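Local coordinates for uncharacterized protein (Peptoclostridium difficile 630, PDB 4YCS) that is of unknown function but, as a putative lipoprotein related to PnrA-like proteins, probably binds a small ligand for an ABC transporter, at residues 84-97 against 105-119. Numbering follows the deposited sequence.
Sequences AKKYPKQQFAIIDY and NITSISYEDNKSGYL
With CG wedged between its own backbone N and carbonyl carbon (chi1 59°), N105 turns its amide into the bend at 84-90, where ND2 donates to A84 O (3.0 Å), which lies close to the amide plane, and more weakly to Q90 O. The F92 side chain, its CG anti to the carbonyl carbon (chi1 -56°), runs alongside N105 with ring and amide planes 85° apart; N105 O sits at the ring edge while accepting from F92 N (2.8 Å). From there strands 91-95 and 106-109 pair in parallel: T107 N to F92 O, I94 N to T107 O, I109 N to I94 O; D96 N to I109 O continues the ladder just past strand 91-95. D96 OD1 binds a glycerol, probably from the crystallisation liquor, at the strand's C-terminal end, consistent with the ligand-cleft side in type I periplasmic-binding proteins. S108 OG donates in the carbonyl plane to a lone pair of Y97 O (2.6 Å) and is also hydrogen-bonded to Q102 NE2, so two partners grip the hydroxyl. One water bridges Q91 OE1, F92 O and T107 OG1; T107 OG1 is also hydrogen-bonded to K126 NZ of helix 118-127. I95 CD1 packs on L119 CD2 (3.6 Å) and lies 3.3 Å from N114 OD1, a buried oxygen without a polar partner, whereas N114 ND2 reaches M24 O. In this parallel sheet of order 2-1-3-4-5, 106-109 is one edge strand within this chain and 91-95 its inner neighbour, bonded also to 68-72; helix 77-84 covers the F92, I94 and I106 face, and helix 118-127 meets the I95 face.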
loop_
_atom_site.group_PDB
_atom_site.type_symbol
_atom_site.label_atom_id
_atom_site.label_comp_id
_atom_site.label_asym_id
_atom_site.label_seq_id
_atom_site.Cartn_x
_atom_site.Cartn_y
_atom_site.Cartn_z
ATOM N N ALA A 84 8.210 -5.545 7.052
ATOM C CA ALA A 84 8.510 -4.224 7.529
ATOM C C ALA A 84 9.585 -4.178 8.620
ATOM O O ALA A 84 10.296 -3.172 8.740
ATOM C CB ALA A 84 7.239 -3.562 8.029
ATOM N N LYS A 85 9.656 -5.229 9.439
ATOM C CA LYS A 85 10.733 -5.380 10.420
ATOM C C LYS A 85 12.100 -5.467 9.757
ATOM O O LYS A 85 13.090 -5.036 10.375
ATOM C CB LYS A 85 10.538 -6.662 11.241
ATOM C CG LYS A 85 9.392 -6.624 12.231
ATOM C CD LYS A 85 9.472 -7.865 13.132
ATOM C CE LYS A 85 8.138 -8.206 13.783
ATOM N NZ LYS A 85 7.929 -7.389 15.009
ATOM N N LYS A 86 12.165 -6.013 8.524
ATOM C CA LYS A 86 13.455 -6.264 7.849
ATOM C C LYS A 86 13.940 -5.024 7.072
ATOM O O LYS A 86 15.098 -4.972 6.618
ATOM C CB LYS A 86 13.356 -7.471 6.891
ATOM C CG LYS A 86 12.925 -8.791 7.522
ATOM C CD LYS A 86 13.003 -9.981 6.548
ATOM C CE LYS A 86 11.994 -9.882 5.405
ATOM N NZ LYS A 86 11.643 -11.165 4.701
ATOM N N TYR A 87 13.064 -4.020 6.913
ATOM C CA TYR A 87 13.411 -2.821 6.162
ATOM C C TYR A 87 12.932 -1.579 6.917
ATOM O O TYR A 87 11.905 -0.983 6.543
ATOM C CB TYR A 87 12.810 -2.905 4.725
ATOM C CG TYR A 87 13.287 -4.070 3.938
ATOM C CD1 TYR A 87 14.482 -4.027 3.277
ATOM C CD2 TYR A 87 12.583 -5.268 3.920
ATOM C CE1 TYR A 87 14.980 -5.132 2.594
ATOM C CE2 TYR A 87 13.040 -6.380 3.197
ATOM C CZ TYR A 87 14.255 -6.293 2.543
ATOM O OH TYR A 87 14.744 -7.325 1.812
ATOM N N PRO A 88 13.635 -1.221 8.008
ATOM C CA PRO A 88 13.127 -0.191 8.905
ATOM C C PRO A 88 12.910 1.186 8.322
ATOM O O PRO A 88 12.051 1.886 8.827
ATOM C CB PRO A 88 14.211 -0.107 9.996
ATOM C CG PRO A 88 14.946 -1.390 9.930
ATOM C CD PRO A 88 14.882 -1.828 8.517
ATOM N N LYS A 89 13.705 1.592 7.321
ATOM C CA LYS A 89 13.538 2.892 6.643
ATOM C C LYS A 89 12.464 2.847 5.528
ATOM O O LYS A 89 12.122 3.863 4.956
ATOM C CB LYS A 89 14.860 3.420 6.037
ATOM C CG LYS A 89 15.717 4.275 6.947
ATOM C CD LYS A 89 15.053 5.578 7.338
ATOM C CE LYS A 89 15.730 6.771 6.714
ATOM N NZ LYS A 89 15.428 7.994 7.503
ATOM N N GLN A 90 11.960 1.671 5.192
ATOM C CA GLN A 90 10.952 1.580 4.116
ATOM C C GLN A 90 9.594 2.011 4.679
ATOM O O GLN A 90 9.178 1.540 5.740
ATOM C CB GLN A 90 10.833 0.190 3.586
ATOM C CG GLN A 90 9.753 0.001 2.517
ATOM C CD GLN A 90 10.010 0.795 1.270
ATOM O OE1 GLN A 90 11.068 0.715 0.644
ATOM N NE2 GLN A 90 9.038 1.599 0.902
ATOM N N GLN A 91 8.932 2.924 3.979
ATOM C CA GLN A 91 7.603 3.365 4.375
ATOM C C GLN A 91 6.577 2.498 3.738
ATOM O O GLN A 91 6.588 2.283 2.528
ATOM C CB GLN A 91 7.335 4.848 3.993
ATOM C CG GLN A 91 8.268 5.836 4.661
ATOM C CD GLN A 91 8.180 5.739 6.174
ATOM O OE1 GLN A 91 7.084 5.838 6.751
ATOM N NE2 GLN A 91 9.332 5.518 6.831
ATOM N N PHE A 92 5.632 2.049 4.560
ATOM C CA PHE A 92 4.522 1.254 4.105
ATOM C C PHE A 92 3.168 1.828 4.564
ATOM O O PHE A 92 3.100 2.595 5.524
ATOM C CB PHE A 92 4.585 -0.098 4.698
ATOM C CG PHE A 92 5.839 -0.850 4.468
ATOM C CD1 PHE A 92 5.918 -1.762 3.419
ATOM C CD2 PHE A 92 6.885 -0.783 5.373
ATOM C CE1 PHE A 92 7.033 -2.549 3.264
ATOM C CE2 PHE A 92 8.007 -1.595 5.213
ATOM C CZ PHE A 92 8.067 -2.476 4.148
ATOM N N ALA A 93 2.111 1.433 3.855
ATOM C CA ALA A 93 0.721 1.764 4.205
ATOM C C ALA A 93 -0.111 0.520 4.015
ATOM O O ALA A 93 0.173 -0.275 3.123
ATOM C CB ALA A 93 0.171 2.900 3.371
ATOM N N ILE A 94 -1.107 0.317 4.884
ATOM C CA ILE A 94 -2.032 -0.761 4.708
ATOM C C ILE A 94 -3.459 -0.222 4.761
ATOM O O ILE A 94 -3.763 0.626 5.617
ATOM C CB ILE A 94 -1.789 -1.887 5.703
ATOM C CG1 ILE A 94 -2.648 -3.088 5.323
ATOM C CG2 ILE A 94 -1.961 -1.406 7.162
ATOM C CD1 ILE A 94 -2.301 -4.362 6.094
ATOM N N ILE A 95 -4.283 -0.653 3.801
ATOM C CA ILE A 95 -5.675 -0.243 3.713
ATOM C C ILE A 95 -6.614 -1.316 4.318
ATOM O O ILE A 95 -6.563 -2.486 3.948
ATOM C CB ILE A 95 -6.064 0.061 2.297
ATOM C CG1 ILE A 95 -5.231 1.243 1.781
ATOM C CG2 ILE A 95 -7.561 0.392 2.202
ATOM C CD1 ILE A 95 -5.256 1.344 0.284
ATOM N N ASP A 96 -7.456 -0.872 5.262
ATOM C CA ASP A 96 -8.514 -1.686 5.901
ATOM C C ASP A 96 -7.976 -2.584 7.004
ATOM O O ASP A 96 -8.427 -3.708 7.184
ATOM C CB ASP A 96 -9.283 -2.500 4.840
ATOM C CG ASP A 96 -10.650 -3.051 5.363
ATOM O OD1 ASP A 96 -11.316 -2.372 6.196
ATOM O OD2 ASP A 96 -11.035 -4.156 4.906
ATOM N N TYR A 97 -7.001 -2.082 7.754
ATOM C CA TYR A 97 -6.444 -2.824 8.896
ATOM C C TYR A 97 -5.686 -1.898 9.855
ATOM O O TYR A 97 -4.881 -1.042 9.442
ATOM C CB TYR A 97 -5.540 -3.982 8.437
ATOM C CG TYR A 97 -5.094 -4.832 9.590
ATOM C CD1 TYR A 97 -3.923 -4.550 10.280
ATOM C CD2 TYR A 97 -5.872 -5.899 10.022
ATOM C CE1 TYR A 97 -3.531 -5.321 11.356
ATOM C CE2 TYR A 97 -5.484 -6.680 11.095
ATOM C CZ TYR A 97 -4.328 -6.378 11.756
ATOM O OH TYR A 97 -3.957 -7.148 12.798
ATOM N N ASN A 105 6.920 2.104 10.848
ATOM C CA ASN A 105 7.008 2.365 9.396
ATOM C C ASN A 105 5.740 1.962 8.632
ATOM O O ASN A 105 5.765 1.863 7.398
ATOM C CB ASN A 105 8.285 1.732 8.770
ATOM C CG ASN A 105 8.366 0.233 8.939
ATOM O OD1 ASN A 105 7.587 -0.385 9.650
ATOM N ND2 ASN A 105 9.319 -0.353 8.281
ATOM N N ILE A 106 4.642 1.717 9.353
ATOM C CA ILE A 106 3.398 1.322 8.707
ATOM C C ILE A 106 2.275 2.251 9.110
ATOM O O ILE A 106 1.951 2.360 10.284
ATOM C CB ILE A 106 2.984 -0.141 8.984
ATOM C CG1 ILE A 106 4.072 -1.119 8.543
ATOM C CG2 ILE A 106 1.676 -0.441 8.293
ATOM C CD1 ILE A 106 3.721 -2.605 8.691
ATOM N N THR A 107 1.662 2.902 8.116
ATOM C CA THR A 107 0.493 3.778 8.325
ATOM C C THR A 107 -0.727 3.011 7.921
ATOM O O THR A 107 -0.772 2.440 6.829
ATOM C CB THR A 107 0.578 5.052 7.466
ATOM O OG1 THR A 107 1.781 5.739 7.767
ATOM C CG2 THR A 107 -0.580 5.978 7.734
ATOM N N SER A 108 -1.729 2.997 8.800
ATOM C CA SER A 108 -2.968 2.332 8.557
ATOM C C SER A 108 -3.991 3.328 8.001
ATOM O O SER A 108 -4.059 4.448 8.432
ATOM C CB SER A 108 -3.516 1.717 9.867
ATOM O OG SER A 108 -2.885 0.496 10.197
ATOM N N ILE A 109 -4.792 2.891 7.050
ATOM C CA ILE A 109 -5.830 3.718 6.443
ATOM C C ILE A 109 -7.141 2.930 6.437
ATOM O O ILE A 109 -7.217 1.824 5.926
ATOM C CB ILE A 109 -5.523 4.039 4.958
ATOM C CG1 ILE A 109 -4.126 4.663 4.754
ATOM C CG2 ILE A 109 -6.628 4.911 4.371
ATOM C CD1 ILE A 109 -3.947 5.967 5.470
ATOM N N SER A 110 -8.186 3.518 6.955
ATOM C CA SER A 110 -9.481 2.836 6.977
ATOM C C SER A 110 -10.120 2.660 5.577
ATOM O O SER A 110 -9.739 3.321 4.615
ATOM C CB SER A 110 -10.417 3.635 7.824
ATOM O OG SER A 110 -10.559 4.899 7.253
ATOM N N TYR A 111 -11.106 1.779 5.480
ATOM C CA TYR A 111 -11.924 1.621 4.262
ATOM C C TYR A 111 -12.581 2.958 3.863
ATOM O O TYR A 111 -12.732 3.235 2.675
ATOM C CB TYR A 111 -12.994 0.527 4.488
ATOM C CG TYR A 111 -14.066 0.415 3.416
ATOM C CD1 TYR A 111 -13.861 -0.360 2.267
ATOM C CD2 TYR A 111 -15.296 1.068 3.561
ATOM C CE1 TYR A 111 -14.848 -0.474 1.296
ATOM C CE2 TYR A 111 -16.285 0.962 2.592
ATOM C CZ TYR A 111 -16.052 0.189 1.465
ATOM O OH TYR A 111 -17.026 0.081 0.503
ATOM N N GLU A 112 -12.939 3.778 4.860
ATOM C CA GLU A 112 -13.582 5.087 4.641
ATOM C C GLU A 112 -12.585 6.093 4.025
ATOM O O GLU A 112 -12.832 6.722 2.998
ATOM C CB GLU A 112 -14.156 5.622 5.964
ATOM C CG GLU A 112 -15.555 5.068 6.303
ATOM C CD GLU A 112 -15.597 3.558 6.563
ATOM O OE1 GLU A 112 -14.536 2.968 6.917
ATOM O OE2 GLU A 112 -16.696 2.966 6.422
ATOM N N ASP A 113 -11.439 6.205 4.668
ATOM C CA ASP A 113 -10.391 7.095 4.235
ATOM C C ASP A 113 -9.849 6.700 2.848
ATOM O O ASP A 113 -9.455 7.554 2.067
ATOM C CB ASP A 113 -9.293 7.132 5.319
ATOM C CG ASP A 113 -9.764 7.880 6.611
ATOM O OD1 ASP A 113 -10.734 8.631 6.516
ATOM O OD2 ASP A 113 -9.145 7.752 7.689
ATOM N N ASN A 114 -9.891 5.409 2.533
ATOM C CA ASN A 114 -9.508 4.888 1.217
ATOM C C ASN A 114 -10.242 5.581 0.056
ATOM O O ASN A 114 -9.656 5.786 -1.015
ATOM C CB ASN A 114 -9.778 3.367 1.144
ATOM C CG ASN A 114 -9.196 2.703 -0.111
ATOM O OD1 ASN A 114 -8.053 2.942 -0.475
ATOM N ND2 ASN A 114 -9.960 1.825 -0.730
ATOM N N LYS A 115 -11.511 5.937 0.268
ATOM C CA LYS A 115 -12.346 6.514 -0.807
ATOM C C LYS A 115 -12.788 7.978 -0.603
ATOM O O LYS A 115 -13.521 8.502 -1.419
ATOM C CB LYS A 115 -13.573 5.634 -1.045
ATOM C CG LYS A 115 -14.427 5.398 0.187
ATOM C CD LYS A 115 -15.631 4.512 -0.138
ATOM C CE LYS A 115 -16.382 4.099 1.119
ATOM N NZ LYS A 115 -17.070 5.236 1.783
ATOM N N SER A 116 -12.334 8.629 0.463
ATOM C CA SER A 116 -12.712 10.008 0.768
ATOM C C SER A 116 -11.788 11.083 0.167
ATOM O O SER A 116 -11.997 12.293 0.378
ATOM C CB SER A 116 -12.742 10.192 2.278
ATOM O OG SER A 116 -11.435 10.223 2.830
ATOM N N GLY A 117 -10.738 10.671 -0.530
ATOM C CA GLY A 117 -9.690 11.640 -0.914
ATOM C C GLY A 117 -8.531 11.666 0.084
ATOM O O GLY A 117 -7.462 12.179 -0.193
ATOM N N TYR A 118 -8.740 11.086 1.249
ATOM C CA TYR A 118 -7.726 11.014 2.285
ATOM C C TYR A 118 -6.522 10.253 1.845
ATOM O O TYR A 118 -5.441 10.630 2.174
ATOM C CB TYR A 118 -8.285 10.319 3.540
ATOM C CG TYR A 118 -7.344 10.272 4.723
ATOM C CD1 TYR A 118 -6.411 9.279 4.851
ATOM C CD2 TYR A 118 -7.410 11.232 5.713
ATOM C CE1 TYR A 118 -5.559 9.246 5.928
ATOM C CE2 TYR A 118 -6.575 11.188 6.795
ATOM C CZ TYR A 118 -5.661 10.181 6.902
ATOM O OH TYR A 118 -4.795 10.161 7.973
ATOM N N LEU A 119 -6.712 9.162 1.120
ATOM C CA LEU A 119 -5.566 8.384 0.697
ATOM C C LEU A 119 -4.682 9.174 -0.250
ATOM O O LEU A 119 -3.466 9.175 -0.106
ATOM C CB LEU A 119 -5.979 7.058 0.074
ATOM C CG LEU A 119 -4.803 6.140 -0.307
ATOM C CD1 LEU A 119 -3.827 5.941 0.845
ATOM C CD2 LEU A 119 -5.313 4.770 -0.784
HETATM O O HOH W 1 4.016 4.818 6.521
#